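Local coordinates for methionine-binding protein (Coxiella burnetii, PDB 3TQW), which probably serves as the methionine-binding lipoprotein of an ABC transporter, capturing the amino acid outside the cytoplasmic membrane for uptake, at residues 8-13 against 56-61. Sequence-based numbering, arbitrary orientation.
Sequences GTIAGP and NMFQHL. With MET (methionine), chain C.
A single water stands in for the next rung where two parallel strands part: it accepts from Ile10 N (2.9 Å) and donates to Met57 O (2.6 Å). One step earlier the ladder is direct, Met57 N meeting Gly8 O at 2.9 Å, nearly in line with the carbonyl (C=O...N 176°), while the CA of Asn56 adds a CH...O contact to the same oxygen. Beside the water Met57, a selenomethionine, brings its terminal CE near Thr9 CG2 (4.2 Å). Past it, Ile10 meets Phe58: CG1, anti to the carbonyl carbon, is the branch that reaches Phe58 CB (3.8 Å), approaching the ring obliquely. Phe58 and His60, the latter N-capping helix 61-71, then line the methionine pocket: the ligand's CE sits 3.9 Å from Phe58 CE2, and its SD lies over one face of the imidazole, 3.4 Å from His60 NE2. NE2 to Asn113 OD1 and ND1 to Tyr63 N together fix the ring's rotation. Asn113 and Arg116, from helix 111-123 beside the other large sheet, help complete the site, consistent with the two-lobed binding-protein fold. Strands 33-38 and 198-204 flank the pair at its C-terminal ends; Met57 packs on helix 13-29, Ile10 and Phe58 on Pro44 of helix 44-49.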
loop_
_atom_site.group_PDB
_atom_site.type_symbol
_atom_site.label_atom_id
_atom_site.label_comp_id
_atom_site.label_asym_id
_atom_site.label_seq_id
_atom_site.Cartn_x
_atom_site.Cartn_y
_atom_site.Cartn_z
ATOM N N GLY A 8 -0.984 12.628 -8.289
ATOM C CA GLY A 8 -1.719 12.397 -7.061
ATOM C C GLY A 8 -1.026 11.400 -6.154
ATOM O O GLY A 8 -0.575 10.343 -6.597
ATOM N N THR A 9 -0.925 11.750 -4.876
ATOM C CA THR A 9 -0.353 10.854 -3.879
ATOM C C THR A 9 -1.236 10.852 -2.634
ATOM O O THR A 9 -2.135 11.685 -2.490
ATOM C CB THR A 9 1.062 11.294 -3.469
ATOM O OG1 THR A 9 1.002 12.607 -2.891
ATOM C CG2 THR A 9 1.986 11.328 -4.687
ATOM N N ILE A 10 -0.985 9.907 -1.738
ATOM C CA ILE A 10 -1.626 9.910 -0.435
ATOM C C ILE A 10 -0.729 10.679 0.520
ATOM O O ILE A 10 0.480 10.427 0.588
ATOM C CB ILE A 10 -1.829 8.478 0.096
ATOM C CG1 ILE A 10 -2.793 7.712 -0.818
ATOM C CG2 ILE A 10 -2.362 8.515 1.531
ATOM C CD1 ILE A 10 -4.232 8.219 -0.758
ATOM N N ALA A 11 -1.323 11.626 1.243
ATOM C CA ALA A 11 -0.594 12.410 2.230
ATOM C C ALA A 11 0.104 11.481 3.215
ATOM O O ALA A 11 -0.470 10.487 3.657
ATOM C CB ALA A 11 -1.535 13.355 2.966
ATOM N N GLY A 12 1.348 11.811 3.551
ATOM C CA GLY A 12 2.149 10.992 4.446
ATOM C C GLY A 12 3.527 10.736 3.855
ATOM O O GLY A 12 4.010 11.528 3.041
ATOM N N PRO A 13 4.163 9.619 4.252
ATOM C CA PRO A 13 5.539 9.267 3.870
ATOM C C PRO A 13 5.734 9.165 2.360
ATOM O O PRO A 13 6.801 9.536 1.861
ATOM C CB PRO A 13 5.745 7.878 4.491
ATOM C CG PRO A 13 4.646 7.693 5.461
ATOM C CD PRO A 13 3.517 8.572 5.062
ATOM N N ASN A 56 -0.962 9.138 -10.895
ATOM C CA ASN A 56 -0.946 8.969 -9.455
ATOM C C ASN A 56 0.040 7.887 -9.051
ATOM O O ASN A 56 0.410 7.038 -9.860
ATOM C CB ASN A 56 -2.356 8.750 -8.867
ATOM C CG ASN A 56 -3.005 7.439 -9.306
ATOM O OD1 ASN A 56 -2.353 6.397 -9.404
ATOM N ND2 ASN A 56 -4.312 7.493 -9.566
HETATM N N MSE A 57 0.510 7.963 -7.813
HETATM C CA MSE A 57 1.432 6.975 -7.279
HETATM C C MSE A 57 1.013 6.672 -5.852
HETATM O O MSE A 57 1.388 7.396 -4.927
HETATM C CB MSE A 57 2.868 7.508 -7.280
HETATM C CG MSE A 57 3.887 6.469 -6.778
HETATM SE SE MSE A 57 5.437 7.256 -5.865
HETATM C CE MSE A 57 4.523 7.983 -4.290
ATOM N N PHE A 58 0.228 5.616 -5.667
ATOM C CA PHE A 58 -0.281 5.304 -4.337
ATOM C C PHE A 58 -0.730 3.858 -4.153
ATOM O O PHE A 58 -1.002 3.436 -3.027
ATOM C CB PHE A 58 -1.461 6.220 -4.000
ATOM C CG PHE A 58 -2.766 5.759 -4.585
ATOM C CD1 PHE A 58 -3.063 5.993 -5.921
ATOM C CD2 PHE A 58 -3.697 5.089 -3.803
ATOM C CE1 PHE A 58 -4.265 5.558 -6.468
ATOM C CE2 PHE A 58 -4.900 4.654 -4.345
ATOM C CZ PHE A 58 -5.182 4.891 -5.676
ATOM N N GLN A 59 -0.822 3.102 -5.243
ATOM C CA GLN A 59 -1.496 1.806 -5.201
ATOM C C GLN A 59 -0.686 0.677 -5.826
ATOM O O GLN A 59 0.239 0.916 -6.615
ATOM C CB GLN A 59 -2.837 1.903 -5.939
ATOM C CG GLN A 59 -2.689 1.782 -7.448
ATOM C CD GLN A 59 -3.866 2.356 -8.199
ATOM O OE1 GLN A 59 -5.008 1.947 -7.999
ATOM N NE2 GLN A 59 -3.594 3.315 -9.074
ATOM N N HIS A 60 -1.055 -0.557 -5.489
ATOM C CA HIS A 60 -0.544 -1.727 -6.202
ATOM C C HIS A 60 -1.522 -2.191 -7.287
ATOM O O HIS A 60 -2.657 -1.712 -7.363
ATOM C CB HIS A 60 -0.193 -2.870 -5.236
ATOM C CG HIS A 60 -1.240 -3.149 -4.199
ATOM N ND1 HIS A 60 -2.515 -3.569 -4.517
ATOM C CD2 HIS A 60 -1.189 -3.100 -2.846
ATOM C CE1 HIS A 60 -3.207 -3.753 -3.408
ATOM N NE2 HIS A 60 -2.428 -3.473 -2.377
ATOM N N LEU A 61 -1.075 -3.128 -8.115
ATOM C CA LEU A 61 -1.865 -3.590 -9.252
ATOM C C LEU A 61 -3.197 -4.257 -8.862
ATOM O O LEU A 61 -4.220 -4.004 -9.496
ATOM C CB LEU A 61 -1.022 -4.509 -10.142
ATOM C CG LEU A 61 -1.532 -4.805 -11.550
ATOM C CD1 LEU A 61 -1.994 -3.531 -12.239
ATOM C CD2 LEU A 61 -0.455 -5.510 -12.372
HETATM N N MET C . 1.023 1.939 -0.366
HETATM C CA MET C . 0.023 0.906 -0.069
HETATM C C MET C . 0.725 -0.436 0.123
HETATM O O MET C . 1.688 -0.730 -0.583
HETATM C CB MET C . -0.996 0.820 -1.215
HETATM C CG MET C . -2.134 -0.186 -1.018
HETATM S SD MET C . -3.274 -0.205 -2.427
HETATM C CE MET C . -3.968 1.440 -2.275
HETATM O OXT MET C . 0.362 -1.250 0.977
HETATM O O HOH W 1 1.039 7.958 -2.408
#